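Side-chain contacts in putative metal-dependent isothiocyanate hydrolase SaxA (Pectobacterium carotovorum, PDB 6BRM), which probably hydrolyses isothiocyanates at a site that holds two zinc ions, within a metallo-beta-lactamase superfamily fold: residues Asn8-Leu13 / Lys19-Pro24; Lys93-Ile98 / Ile106-Asp111; Glu203-Thr208 / Ala215-Ser220. All blocks are in the same frame, centred on the assembly; numbering follows the deposited sequence. Where two conformers were deposited one is given.

Contact 1 (Asn8-Leu13 / Lys19-Pro24); sequences NATLVL and KFLIDP
Ala-9 and Asp-23 meet where the antiparallel beta hairpin of strands 10-15 and 18-22 opens toward the zinc site, with Ala-9 O 4.0 Å from Asp-23 CB. The carboxylate of Asp-23 has its polar partners outside the hairpin: OD2 is hydrogen-bonded to Thr-66 OG1 and to ND1 of the zinc ligand His-72, consistent with a second-shell role in orienting the imidazole. Next, Thr-10 OG1 donates in the carbonyl plane to Asp-23 O at 2.7 Å and is also hydrogen-bonded to Met-25 N. Its CG2, anti to the backbone N, lies 3.8 Å from Pro-24 CA. Leu-11 forms a hydrogen-bonded pair with Ile-22, through a bond of 2.9 Å from Ile-22 N to Leu-11 O and a weak one from Leu-11 N to Ile-22 O. With chi1 at 42°, Leu-11 CG sits between its own N and carbonyl carbon, and CD1 reaches across to Ile-22 CD1. Val-12 faces the other side of the sheet in a non-hydrogen-bonded pair, CG1 lying 3.6 Å from CD1 of Leu-21. Leu-13 returns to the Leu-11 face. Its backbone exchanges two bonds with Phe-20, while Leu-13 CB packs 3.9 Å from Ile-22 CD1.

Contact 2 (Lys93-Ile98 / Ile106-Asp111); sequences KDAALI and IRVLKD
A beta-alpha-beta unit, built from strand 87-89, helix 92-100 and strand 106-108, supplies this contact: the helix lies over the second of its two parallel strands. The helix and strand axes run nearly antiparallel, at 171°, and come within 8.6 Å of each other, with the methyl of an alanine filling the approach to the strand's side chains. That methyl is CB of Ala-95. It touches two side chains from the same strand face, Ile-106 CG2 at 3.9 Å and Val-108 CG2 at 4.0 Å, and Thr-89 of the neighbouring strand borders it as well. Arg-107, between those two residues in sequence, points away from the helix, and its backbone is hydrogen-bonded to Ile-87 and Thr-89, joining this outermost strand to the sheet. One helical turn beyond Ala-95, Ile-98 makes the second apolar junction. Its CB bond heads for the strand, yet the end of the side chain leads off, and Ile-98 also packs on Leu-65, Thr-68 and Trp-73; the short branch, CG2, does the touching. Thr-68 lies between the zinc ligands His-67 and His-69, and the contact thus backs on the metal-binding loop without reaching the metals. From the strand, Ile-106 brings up its long branch, with CG1 anti to the carbonyl carbon (chi1 -62°), and crosses Ile-98 at a slant. CD1 of Ile-106 ends 3.7 Å from CG2 of Ile-98.

Contact 3 (Glu203-Thr208 / Ala215-Ser220); sequences EDTLRT and ATIVAS
Helix segment 203-208 passes over strand 216-220 with its nearest alpha carbons, those of Thr-205 and Ile-217, 7.2 Å apart. This is a helix-on-sheet layer of the alpha-beta/beta-alpha sandwich characteristic of the metallo-beta-lactamase superfamily, and the strand runs parallel to both of its neighbours, 182-186 and 248-249. Ile-217 carries the contact from the strand. Its CB bond points at the helix, and the long branch, CG1 to CD1, slips in against two threonines on successive helical turns. Thr-205 meets it loosely, CG2 standing 4.4 Å from Ile-217 CG1, while Ile-248 and Leu-185 flank the isoleucine from the adjoining strands. Thr-208 comes closer, and with its hydroxyl side: OG1 holds the position between the backbone N and the carbonyl carbon (chi1 51°), which leaves it near the terminal methyl of Ile-217. A hydroxyl facing a methyl gains no polar partner there. Its bond lies within the helix instead, where Thr-208 OG1 donates to Thr-205 O at 2.6 Å. The donor stands above the carbonyl plane, 47° out of it. The hydroxyl of this buried residue thus has a partner one turn back along its own helix, though not on a lone pair of that carbonyl, and Trp-167 also packs on this threonine. Beyond Ile-217 the strand leads through Ser-220 to the zinc ligand His-221, and Ile-217 lies short of that end, its CD1 3.8 Å from Thr-208 OG1.

The three contacts illustrate how chemistry follows place in a fold. Contact 1 is buried closest to the centre of the molecule, about 8 Å from it to the contact's own centre, and mixes backbone bonding with apolar pairs on both faces of the sheet. Contact 2 belongs to the same sheet, but at one of its edge strands within the chain, where it is partly buried and purely apolar. Contact 3 is buried between the second sheet and a helix that covers it and is the smallest, with two threonines of one helix against a single isoleucine. Contacts 2 and 3 lie on opposite sides of the chain's centre. Contacts 1 and 3 touch, through a weak hydrogen bond between Ser-220 OG and Asn-8 O, linking the two sheets beside the zinc site.

Contact 1 (Asn8-Leu13 / Lys19-Pro24)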
loop_
_atom_site.group_PDB
_atom_site.type_symbol
_atom_site.label_atom_id
_atom_site.label_comp_id
_atom_site.label_asym_id
_atom_site.label_seq_id
_atom_site.Cartn_x
_atom_site.Cartn_y
_atom_site.Cartn_z
ATOM N N ASN B 8 12.202 11.257 -19.621
ATOM C CA ASN B 8 11.930 10.310 -18.527
ATOM C C ASN B 8 10.718 10.808 -17.708
ATOM O O ASN B 8 9.694 11.139 -18.312
ATOM C CB ASN B 8 13.200 10.039 -17.691
ATOM C CG ASN B 8 13.143 8.717 -16.931
ATOM O OD1 ASN B 8 12.796 7.672 -17.490
ATOM N ND2 ASN B 8 13.489 8.760 -15.650
ATOM N N ALA B 9 10.806 10.862 -16.374
ATOM C CA ALA B 9 9.717 11.364 -15.528
ATOM C C ALA B 9 9.818 12.870 -15.280
ATOM O O ALA B 9 8.982 13.435 -14.566
ATOM C CB ALA B 9 9.700 10.617 -14.205
ATOM N N THR B 10 10.840 13.514 -15.849
ATOM C CA THR B 10 10.987 14.960 -15.764
ATOM C C THR B 10 9.900 15.639 -16.600
ATOM O O THR B 10 9.639 15.243 -17.742
ATOM C CB THR B 10 12.380 15.413 -16.235
ATOM O OG1 THR B 10 13.381 14.607 -15.600
ATOM C CG2 THR B 10 12.628 16.881 -15.904
ATOM N N LEU B 11 9.256 16.639 -16.003
ATOM C CA LEU B 11 8.193 17.393 -16.662
ATOM C C LEU B 11 7.934 18.706 -15.938
ATOM O O LEU B 11 8.173 18.807 -14.730
ATOM C CB LEU B 11 6.908 16.558 -16.750
ATOM C CG LEU B 11 6.462 15.724 -15.540
ATOM C CD1 LEU B 11 5.553 16.520 -14.618
ATOM C CD2 LEU B 11 5.757 14.455 -15.999
ATOM N N VAL B 12 7.476 19.711 -16.688
ATOM C CA VAL B 12 7.027 20.978 -16.103
ATOM C C VAL B 12 5.517 21.097 -16.264
ATOM O O VAL B 12 4.964 20.739 -17.307
ATOM C CB VAL B 12 7.770 22.227 -16.657
ATOM C CG1 VAL B 12 9.253 22.134 -16.335
ATOM C CG2 VAL B 12 7.575 22.419 -18.155
ATOM N N LEU B 13 4.870 21.593 -15.210
ATOM C CA LEU B 13 3.416 21.597 -15.080
ATOM C C LEU B 13 2.950 22.981 -14.656
ATOM O O LEU B 13 3.161 23.378 -13.506
ATOM C CB LEU B 13 2.999 20.555 -14.035
ATOM C CG LEU B 13 1.547 20.508 -13.548
ATOM C CD1 LEU B 13 0.559 20.494 -14.708
ATOM C CD2 LEU B 13 1.340 19.296 -12.650
ATOM N N LYS B 19 3.912 27.393 -11.773
ATOM C CA LYS B 19 4.734 26.429 -12.515
ATOM C C LYS B 19 5.545 25.551 -11.563
ATOM O O LYS B 19 6.121 26.048 -10.594
ATOM C CB LYS B 19 5.695 27.157 -13.451
ATOM C CG LYS B 19 5.027 27.852 -14.624
ATOM C CD LYS B 19 6.053 28.322 -15.649
ATOM C CE LYS B 19 6.540 27.180 -16.533
ATOM N NZ LYS B 19 7.574 27.613 -17.514
ATOM N N PHE B 20 5.587 24.251 -11.854
ATOM C CA PHE B 20 6.379 23.284 -11.092
ATOM C C PHE B 20 7.297 22.529 -12.037
ATOM O O PHE B 20 6.985 22.383 -13.217
ATOM C CB PHE B 20 5.474 22.270 -10.386
ATOM C CG PHE B 20 4.378 22.895 -9.578
ATOM C CD1 PHE B 20 4.658 23.493 -8.353
ATOM C CD2 PHE B 20 3.070 22.896 -10.039
ATOM C CE1 PHE B 20 3.651 24.076 -7.599
ATOM C CE2 PHE B 20 2.058 23.478 -9.291
ATOM C CZ PHE B 20 2.348 24.068 -8.070
ATOM N N LEU B 21 8.423 22.056 -11.504
ATOM C CA LEU B 21 9.316 21.137 -12.201
ATOM C C LEU B 21 9.379 19.864 -11.366
ATOM O O LEU B 21 9.975 19.861 -10.291
ATOM C CB LEU B 21 10.707 21.766 -12.366
ATOM C CG LEU B 21 11.873 20.932 -12.918
ATOM C CD1 LEU B 21 11.590 20.351 -14.295
ATOM C CD2 LEU B 21 13.133 21.785 -12.957
ATOM N N ILE B 22 8.748 18.795 -11.856
ATOM C CA ILE B 22 8.682 17.524 -11.135
ATOM C C ILE B 22 9.826 16.622 -11.592
ATOM O O ILE B 22 9.971 16.374 -12.789
ATOM C CB ILE B 22 7.319 16.809 -11.349
ATOM C CG1 ILE B 22 6.164 17.651 -10.769
ATOM C CG2 ILE B 22 7.326 15.410 -10.731
ATOM C CD1 ILE B 22 5.385 18.441 -11.799
ATOM N N ASP B 23 10.620 16.139 -10.633
ATOM C CA ASP B 23 11.685 15.150 -10.863
ATOM C C ASP B 23 12.716 15.563 -11.930
ATOM O O ASP B 23 12.762 14.973 -13.014
ATOM C CB ASP B 23 11.068 13.785 -11.196
ATOM C CG ASP B 23 10.228 13.225 -10.057
ATOM O OD1 ASP B 23 9.926 13.971 -9.101
ATOM O OD2 ASP B 23 9.868 12.031 -10.120
ATOM N N PRO B 24 13.560 16.566 -11.618
ATOM C CA PRO B 24 14.523 17.060 -12.610
ATOM C C PRO B 24 15.737 16.142 -12.839
ATOM O O PRO B 24 16.556 15.955 -11.934
ATOM C CB PRO B 24 14.958 18.428 -12.045
ATOM C CG PRO B 24 14.282 18.591 -10.721
ATOM C CD PRO B 24 13.686 17.276 -10.333
#

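Contact 2 (Lys93-Ile98 / Ile106-Asp111)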
loop_
_atom_site.group_PDB
_atom_site.type_symbol
_atom_site.label_atom_id
_atom_site.label_comp_id
_atom_site.label_asym_id
_atom_site.label_seq_id
_atom_site.Cartn_x
_atom_site.Cartn_y
_atom_site.Cartn_z
ATOM N N LYS B 93 13.534 11.832 5.352
ATOM C CA LYS B 93 14.868 11.342 4.951
ATOM C C LYS B 93 15.350 11.948 3.623
ATOM O O LYS B 93 16.520 12.315 3.505
ATOM C CB LYS B 93 14.960 9.806 4.933
ATOM C CG LYS B 93 14.031 9.075 3.971
ATOM C CD LYS B 93 14.713 7.907 3.265
ATOM C CE LYS B 93 15.182 6.834 4.236
ATOM N NZ LYS B 93 15.545 5.577 3.523
ATOM N N ASP B 94 14.444 12.084 2.656
ATOM C CA ASP B 94 14.764 12.725 1.375
ATOM C C ASP B 94 15.020 14.225 1.552
ATOM O O ASP B 94 15.868 14.789 0.863
ATOM C CB ASP B 94 13.647 12.496 0.341
ATOM C CG ASP B 94 13.558 11.046 -0.136
ATOM O OD1 ASP B 94 14.553 10.294 -0.032
ATOM O OD2 ASP B 94 12.482 10.661 -0.639
ATOM N N ALA B 95 14.292 14.861 2.473
ATOM C CA ALA B 95 14.542 16.260 2.822
ATOM C C ALA B 95 15.941 16.442 3.401
ATOM O O ALA B 95 16.670 17.343 2.984
ATOM C CB ALA B 95 13.500 16.764 3.807
ATOM N N ALA B 96 16.305 15.578 4.351
ATOM C CA ALA B 96 17.636 15.592 4.974
ATOM C C ALA B 96 18.759 15.406 3.957
ATOM O O ALA B 96 19.767 16.109 4.014
ATOM C CB ALA B 96 17.730 14.519 6.051
ATOM N N LEU B 97 18.578 14.455 3.040
ATOM C CA LEU B 97 19.530 14.209 1.951
ATOM C C LEU B 97 19.701 15.457 1.092
ATOM O O LEU B 97 20.813 15.965 0.950
ATOM C CB LEU B 97 19.070 13.027 1.084
ATOM C CG LEU B 97 19.852 12.687 -0.200
ATOM C CD1 LEU B 97 21.358 12.638 0.025
ATOM C CD2 LEU B 97 19.360 11.368 -0.785
ATOM N N ILE B 98 18.588 15.952 0.552
ATOM C CA ILE B 98 18.577 17.178 -0.267
ATOM C C ILE B 98 19.178 18.379 0.488
ATOM O O ILE B 98 19.923 19.164 -0.102
ATOM C CB ILE B 98 17.150 17.478 -0.835
ATOM C CG1 ILE B 98 16.953 16.792 -2.195
ATOM C CG2 ILE B 98 16.897 18.967 -1.054
ATOM C CD1 ILE B 98 17.118 15.287 -2.207
ATOM N N ILE B 106 13.561 23.971 1.831
ATOM C CA ILE B 106 12.992 22.635 1.627
ATOM C C ILE B 106 11.701 22.475 2.434
ATOM O O ILE B 106 11.588 22.996 3.542
ATOM C CB ILE B 106 14.010 21.552 2.059
ATOM C CG1 ILE B 106 15.280 21.641 1.206
ATOM C CG2 ILE B 106 13.428 20.143 1.949
ATOM C CD1 ILE B 106 16.517 21.168 1.925
ATOM N N ARG B 107 10.738 21.758 1.864
ATOM C CA ARG B 107 9.476 21.429 2.532
ATOM C C ARG B 107 9.129 19.965 2.286
ATOM O O ARG B 107 9.439 19.416 1.228
ATOM C CB ARG B 107 8.338 22.309 2.008
ATOM C CG ARG B 107 8.330 23.732 2.539
ATOM C CD ARG B 107 7.034 24.429 2.150
ATOM N NE ARG B 107 7.022 25.852 2.494
ATOM C CZ ARG B 107 5.995 26.678 2.282
ATOM N NH1 ARG B 107 6.092 27.959 2.637
ATOM N NH2 ARG B 107 4.867 26.240 1.719
ATOM N N VAL B 108 8.480 19.347 3.270
ATOM C CA VAL B 108 8.043 17.956 3.186
ATOM C C VAL B 108 6.552 17.951 2.883
ATOM O O VAL B 108 5.780 18.617 3.570
ATOM C CB VAL B 108 8.288 17.200 4.511
ATOM C CG1 VAL B 108 7.870 15.736 4.388
ATOM C CG2 VAL B 108 9.750 17.317 4.929
ATOM N N LEU B 109 6.156 17.207 1.851
ATOM C CA LEU B 109 4.745 17.044 1.514
ATOM C C LEU B 109 4.064 16.197 2.576
ATOM O O LEU B 109 4.491 15.076 2.851
ATOM C CB LEU B 109 4.552 16.390 0.131
ATOM C CG LEU B 109 4.158 17.263 -1.068
ATOM C CD1 LEU B 109 4.886 18.593 -1.070
ATOM C CD2 LEU B 109 4.401 16.514 -2.374
ATOM N N LYS B 110 3.008 16.744 3.173
ATOM C CA LYS B 110 2.105 15.960 4.006
ATOM C C LYS B 110 1.191 15.166 3.084
ATOM O O LYS B 110 1.216 15.349 1.864
ATOM C CB LYS B 110 1.294 16.865 4.930
ATOM C CG LYS B 110 2.153 17.642 5.916
ATOM C CD LYS B 110 1.319 18.549 6.802
ATOM C CE LYS B 110 2.205 19.470 7.626
ATOM N NZ LYS B 110 3.142 18.730 8.518
ATOM N N ASP B 111 0.392 14.280 3.670
ATOM C CA ASP B 111 -0.585 13.496 2.908
ATOM C C ASP B 111 -1.612 14.385 2.207
ATOM O O ASP B 111 -2.080 14.046 1.122
ATOM C CB ASP B 111 -1.288 12.481 3.813
ATOM C CG ASP B 111 -0.354 11.386 4.290
ATOM O OD1 ASP B 111 0.802 11.700 4.648
ATOM O OD2 ASP B 111 -0.767 10.206 4.299
#

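Contact 3 (Glu203-Thr208 / Ala215-Ser220)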
loop_
_atom_site.group_PDB
_atom_site.type_symbol
_atom_site.label_atom_id
_atom_site.label_comp_id
_atom_site.label_asym_id
_atom_site.label_seq_id
_atom_site.Cartn_x
_atom_site.Cartn_y
_atom_site.Cartn_z
ATOM N N GLU B 203 0.456 -3.141 -19.996
ATOM C CA GLU B 203 -0.724 -3.767 -19.361
ATOM C C GLU B 203 -1.446 -2.836 -18.385
ATOM O O GLU B 203 -2.676 -2.817 -18.331
ATOM C CB GLU B 203 -0.339 -5.057 -18.619
ATOM C CG GLU B 203 -0.124 -6.268 -19.518
ATOM C CD GLU B 203 0.015 -7.564 -18.729
ATOM O OE1 GLU B 203 1.093 -8.197 -18.807
ATOM O OE2 GLU B 203 -0.948 -7.946 -18.026
ATOM N N ASP B 204 -0.667 -2.065 -17.629
ATOM C CA ASP B 204 -1.204 -1.152 -16.621
ATOM C C ASP B 204 -1.927 0.058 -17.225
ATOM O O ASP B 204 -2.714 0.702 -16.541
ATOM C CB ASP B 204 -0.093 -0.699 -15.670
ATOM C CG ASP B 204 0.518 -1.857 -14.885
ATOM O OD1 ASP B 204 0.510 -2.998 -15.388
ATOM O OD2 ASP B 204 1.019 -1.633 -13.764
ATOM N N THR B 205 -1.656 0.365 -18.494
ATOM C CA THR B 205 -2.419 1.370 -19.248
ATOM C C THR B 205 -3.879 0.944 -19.460
ATOM O O THR B 205 -4.791 1.752 -19.286
ATOM C CB THR B 205 -1.771 1.650 -20.626
ATOM O OG1 THR B 205 -0.431 2.121 -20.443
ATOM C CG2 THR B 205 -2.553 2.685 -21.410
ATOM N N LEU B 206 -4.087 -0.314 -19.849
ATOM C CA LEU B 206 -5.432 -0.848 -20.095
ATOM C C LEU B 206 -6.236 -1.045 -18.802
ATOM O O LEU B 206 -7.409 -0.663 -18.741
ATOM C CB LEU B 206 -5.347 -2.175 -20.861
ATOM C CG LEU B 206 -6.643 -2.778 -21.419
ATOM C CD1 LEU B 206 -7.281 -1.875 -22.467
ATOM C CD2 LEU B 206 -6.361 -4.151 -22.009
ATOM N N ARG B 207 -5.604 -1.632 -17.788
ATOM C CA ARG B 207 -6.252 -1.907 -16.501
ATOM C C ARG B 207 -6.776 -0.653 -15.785
ATOM O O ARG B 207 -7.786 -0.722 -15.080
ATOM C CB ARG B 207 -5.292 -2.677 -15.589
ATOM C CG ARG B 207 -5.170 -4.152 -15.943
ATOM C CD ARG B 207 -3.906 -4.777 -15.373
ATOM N NE ARG B 207 -3.951 -6.237 -15.427
ATOM C CZ ARG B 207 -3.823 -6.951 -16.541
ATOM N NH1 ARG B 207 -3.646 -6.346 -17.707
ATOM N NH2 ARG B 207 -3.877 -8.276 -16.488
ATOM N N THR B 208 -6.090 0.477 -15.964
ATOM C CA THR B 208 -6.565 1.779 -15.458
ATOM C C THR B 208 -7.805 2.268 -16.196
ATOM O O THR B 208 -8.774 2.707 -15.575
ATOM C CB THR B 208 -5.510 2.893 -15.634
ATOM O OG1 THR B 208 -5.034 2.911 -16.984
ATOM C CG2 THR B 208 -4.362 2.687 -14.713
ATOM N N ALA B 215 -11.049 8.874 -18.133
ATOM C CA ALA B 215 -9.702 9.424 -18.019
ATOM C C ALA B 215 -8.875 9.303 -19.295
ATOM O O ALA B 215 -9.171 8.491 -20.178
ATOM C CB ALA B 215 -8.966 8.760 -16.862
ATOM N N THR B 216 -7.836 10.131 -19.363
ATOM C CA THR B 216 -6.872 10.139 -20.457
ATOM C C THR B 216 -5.502 9.842 -19.863
ATOM O O THR B 216 -5.111 10.471 -18.880
ATOM C CB THR B 216 -6.830 11.518 -21.146
ATOM O OG1 THR B 216 -8.165 11.989 -21.369
ATOM C CG2 THR B 216 -6.091 11.442 -22.476
ATOM N N ILE B 217 -4.774 8.896 -20.456
ATOM C CA ILE B 217 -3.470 8.474 -19.932
ATOM C C ILE B 217 -2.335 9.178 -20.678
ATOM O O ILE B 217 -2.249 9.087 -21.902
ATOM C CB ILE B 217 -3.257 6.940 -20.039
ATOM C CG1 ILE B 217 -4.517 6.159 -19.624
ATOM C CG2 ILE B 217 -2.052 6.506 -19.208
ATOM C CD1 ILE B 217 -5.084 6.514 -18.262
ATOM N N VAL B 218 -1.473 9.871 -19.935
ATOM C CA VAL B 218 -0.226 10.422 -20.473
ATOM C C VAL B 218 0.924 9.483 -20.102
ATOM O O VAL B 218 1.273 9.355 -18.927
ATOM C CB VAL B 218 0.053 11.841 -19.931
ATOM C CG1 VAL B 218 1.397 12.367 -20.432
ATOM C CG2 VAL B 218 -1.080 12.787 -20.318
ATOM N N ALA B 219 1.502 8.826 -21.110
ATOM C CA ALA B 219 2.639 7.928 -20.912
ATOM C C ALA B 219 3.923 8.729 -20.710
ATOM O O ALA B 219 4.098 9.798 -21.303
ATOM C CB ALA B 219 2.781 6.986 -22.096
ATOM N N SER B 220 4.814 8.202 -19.870
ATOM C CA SER B 220 6.056 8.882 -19.494
ATOM C C SER B 220 7.047 7.873 -18.914
ATOM O O SER B 220 6.717 6.697 -18.768
ATOM C CB SER B 220 5.761 9.993 -18.475
ATOM O OG SER B 220 6.935 10.705 -18.100
#